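Local coordinates for protein probable enoyl-CoA hydratase/isomerase (Pseudomonas aeruginosa, PDB 7BOR) that binds coenzyme A and, as a member of the enoyl-CoA hydratase/isomerase (crotonase) family, probably isomerises the double bond of enoyl-CoA substrates, at residues A[104-109]-A[135-140]. Residues are numbered along the deposited sequence; the frame is centred on the assembly and turned at random.
With COA (coenzyme A), chain C.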
loop_
_atom_site.group_PDB
_atom_site.type_symbol
_atom_site.label_atom_id
_atom_site.label_comp_id
_atom_site.label_asym_id
_atom_site.label_seq_id
_atom_site.Cartn_x
_atom_site.Cartn_y
_atom_site.Cartn_z
ATOM N N VAL A 104 -6.562 0.544 5.115
ATOM C CA VAL A 104 -6.180 0.308 6.505
ATOM C C VAL A 104 -4.877 -0.467 6.572
ATOM O O VAL A 104 -4.656 -1.412 5.809
ATOM C CB VAL A 104 -7.275 -0.452 7.244
ATOM C CG1 VAL A 104 -6.902 -0.593 8.738
ATOM C CG2 VAL A 104 -8.572 0.298 7.083
ATOM N N GLY A 105 -4.025 -0.081 7.499
ATOM C CA GLY A 105 -2.808 -0.861 7.689
ATOM C C GLY A 105 -1.942 -0.711 6.458
ATOM O O GLY A 105 -1.632 0.409 6.040
ATOM N N ILE A 106 -1.543 -1.835 5.855
ATOM C CA ILE A 106 -0.784 -1.784 4.608
ATOM C C ILE A 106 -1.602 -1.145 3.491
ATOM O O ILE A 106 -1.036 -0.762 2.450
ATOM C CB ILE A 106 -0.287 -3.209 4.233
ATOM C CG1 ILE A 106 0.786 -3.138 3.130
ATOM C CG2 ILE A 106 -1.456 -4.100 3.852
ATOM C CD1 ILE A 106 1.717 -4.357 3.060
ATOM N N GLY A 107 -2.917 -0.980 3.695
ATOM C CA GLY A 107 -3.726 -0.210 2.733
ATOM C C GLY A 107 -3.276 1.239 2.636
ATOM O O GLY A 107 -3.270 1.835 1.550
ATOM N N THR A 108 -2.849 1.808 3.764
ATOM C CA THR A 108 -2.266 3.142 3.770
ATOM C C THR A 108 -0.774 3.093 3.518
ATOM O O THR A 108 -0.265 3.858 2.695
ATOM C CB THR A 108 -2.566 3.832 5.098
ATOM O OG1 THR A 108 -3.960 4.143 5.132
ATOM C CG2 THR A 108 -1.737 5.112 5.277
ATOM N N THR A 109 -0.036 2.185 4.190
ATOM C CA THR A 109 1.403 2.301 4.062
ATOM C C THR A 109 1.880 2.004 2.642
ATOM O O THR A 109 2.939 2.480 2.252
ATOM C CB THR A 109 2.156 1.392 5.082
ATOM O OG1 THR A 109 1.842 0.028 4.846
ATOM C CG2 THR A 109 1.797 1.776 6.485
ATOM N N THR A 135 3.011 -2.840 15.562
ATOM C CA THR A 135 3.907 -1.697 15.430
ATOM C C THR A 135 3.979 -1.309 13.947
ATOM O O THR A 135 3.451 -2.023 13.083
ATOM C CB THR A 135 5.297 -2.039 15.988
ATOM O OG1 THR A 135 5.669 -3.343 15.531
ATOM C CG2 THR A 135 5.310 -2.001 17.495
ATOM N N PRO A 136 4.623 -0.188 13.607
ATOM C CA PRO A 136 4.612 0.267 12.214
ATOM C C PRO A 136 5.310 -0.697 11.269
ATOM O O PRO A 136 6.266 -1.394 11.628
ATOM C CB PRO A 136 5.351 1.614 12.247
ATOM C CG PRO A 136 5.320 2.036 13.695
ATOM C CD PRO A 136 5.315 0.738 14.498
ATOM N N GLU A 137 4.887 -0.635 10.008
ATOM C CA GLU A 137 5.299 -1.572 8.969
ATOM C C GLU A 137 5.489 -0.798 7.667
ATOM O O GLU A 137 5.156 0.405 7.570
ATOM C CB GLU A 137 4.260 -2.714 8.969
ATOM C CG GLU A 137 3.838 -3.240 7.708
ATOM C CD GLU A 137 2.812 -2.389 7.049
ATOM O OE1 GLU A 137 2.817 -1.154 7.262
ATOM O OE2 GLU A 137 2.037 -2.982 6.277
ATOM N N PHE A 138 6.147 -1.475 6.706
ATOM C CA PHE A 138 6.437 -0.978 5.351
ATOM C C PHE A 138 7.225 0.358 5.357
ATOM O O PHE A 138 7.149 1.164 4.420
ATOM C CB PHE A 138 5.129 -0.883 4.550
ATOM C CG PHE A 138 5.267 -1.197 3.056
ATOM C CD1 PHE A 138 6.504 -1.263 2.442
ATOM C CD2 PHE A 138 4.147 -1.405 2.286
ATOM C CE1 PHE A 138 6.605 -1.522 1.112
ATOM C CE2 PHE A 138 4.259 -1.675 0.952
ATOM C CZ PHE A 138 5.449 -1.716 0.367
ATOM N N GLY A 139 8.066 0.574 6.358
ATOM C CA GLY A 139 8.884 1.764 6.404
ATOM C C GLY A 139 8.190 3.042 6.858
ATOM O O GLY A 139 8.812 4.119 6.867
ATOM N N SER A 140 6.939 2.940 7.283
ATOM C CA SER A 140 6.176 4.093 7.722
ATOM C C SER A 140 6.789 4.747 8.941
ATOM O O SER A 140 6.566 5.935 9.152
ATOM C CB SER A 140 4.758 3.663 8.028
ATOM O OG SER A 140 4.697 2.686 9.058
HETATM N N1A COA C . -9.153 -9.471 7.947
HETATM C C2A COA C . -10.058 -10.489 7.975
HETATM N N3A COA C . -11.390 -10.264 7.766
HETATM C C4A COA C . -11.761 -8.998 7.513
HETATM C C5A COA C . -10.882 -7.975 7.476
HETATM C C6A COA C . -9.545 -8.224 7.705
HETATM N N6A COA C . -8.449 -7.244 7.690
HETATM N N7A COA C . -11.551 -6.819 7.209
HETATM C C8A COA C . -12.865 -7.107 7.082
HETATM N N9A COA C . -12.938 -8.418 7.286
HETATM C C1B COA C . -14.258 -9.070 7.161
HETATM C C2B COA C . -15.168 -9.000 8.494
HETATM O O2B COA C . -14.612 -9.960 9.479
HETATM C C3B COA C . -16.326 -9.312 7.983
HETATM O O3B COA C . -16.406 -10.773 7.712
HETATM P P3B COA C . -17.822 -11.559 7.590
HETATM O O7A COA C . -18.841 -10.743 6.819
HETATM O O8A COA C . -18.299 -11.823 8.992
HETATM O O9A COA C . -17.558 -12.825 6.830
HETATM C C4B COA C . -16.410 -8.645 6.587
HETATM O O4B COA C . -14.932 -8.571 6.149
HETATM C C5B COA C . -16.977 -7.350 6.585
HETATM O O5B COA C . -16.105 -6.565 7.333
HETATM P P1A COA C . -16.730 -5.498 8.401
HETATM O O1A COA C . -15.708 -5.076 9.437
HETATM O O2A COA C . -17.963 -6.004 9.115
HETATM O O3A COA C . -17.196 -4.229 7.458
HETATM P P2A COA C . -17.148 -2.726 8.138
HETATM O O4A COA C . -17.794 -1.767 7.142
HETATM O O5A COA C . -17.859 -2.869 9.450
HETATM O O6A COA C . -15.589 -2.284 8.510
HETATM C CBP COA C . -13.268 -1.814 8.137
HETATM C CCP COA C . -14.680 -1.928 7.455
HETATM C CDP COA C . -12.153 -1.883 7.034
HETATM C CEP COA C . -13.148 -0.478 8.911
HETATM C CAP COA C . -13.246 -3.020 9.130
HETATM O OAP COA C . -13.532 -4.169 8.392
HETATM C C9P COA C . -11.884 -3.230 9.791
HETATM O O9P COA C . -11.480 -2.519 10.664
HETATM N N8P COA C . -11.116 -4.392 9.295
HETATM C C7P COA C . -9.788 -4.719 9.820
HETATM C C6P COA C . -8.787 -3.549 9.584
HETATM C C5P COA C . -7.422 -4.045 10.161
HETATM O O5P COA C . -7.208 -4.099 11.322
HETATM N N4P COA C . -6.400 -4.438 9.208
HETATM C C3P COA C . -5.142 -4.952 9.691
HETATM C C2P COA C . -4.243 -3.826 10.129
HETATM S S1P COA C . -2.735 -4.672 10.656
#
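Thr109 gives its hydroxyl to the carboxylate of Glu137: Thr109 OG1 reaches Glu137 OE1 at 2.9 Å on the syn side, though 28° out of the carboxylate plane. Followed outward from the backbone, Thr109 CB meets Glu137 OE1 first, at 3.4 Å, with Phe138 CB a little farther off. There the side chain forks. OG1 lies between the backbone N and the carbonyl carbon (chi1 62°), a rotation that brings it both to the carboxylate and to the edge of the Phe138 ring, near the ring plane. Thr109 CG2 passes Glu137 OE1 and rests 3.8 Å from Ser140 CB. Glu137 OE2 stays near Thr109 OG1 while lying 3.1 Å from Ile106 CB, and CG1 and CD1 of Ile106 continue beside it. In the crotonase fold, Glu137 sits on the loop leading into helix 140-148, beside the short helix 106-109 that follows strand 102-104, whose Val104 lines the CoA pocket; Val104 CG1 lies 3.6 Å from C6P of coenzyme A. Ile106 CG1 also approaches Phe138 CD2 obliquely, at 3.9 Å, while His113 stacks on the Phe138 ring. A type I' turn from Glu137 to Ser140 carries the loop into its helix. Glu137 O accepts from Ser140 N and from Ser140 OG, the second at 2.8 Å on a lone pair.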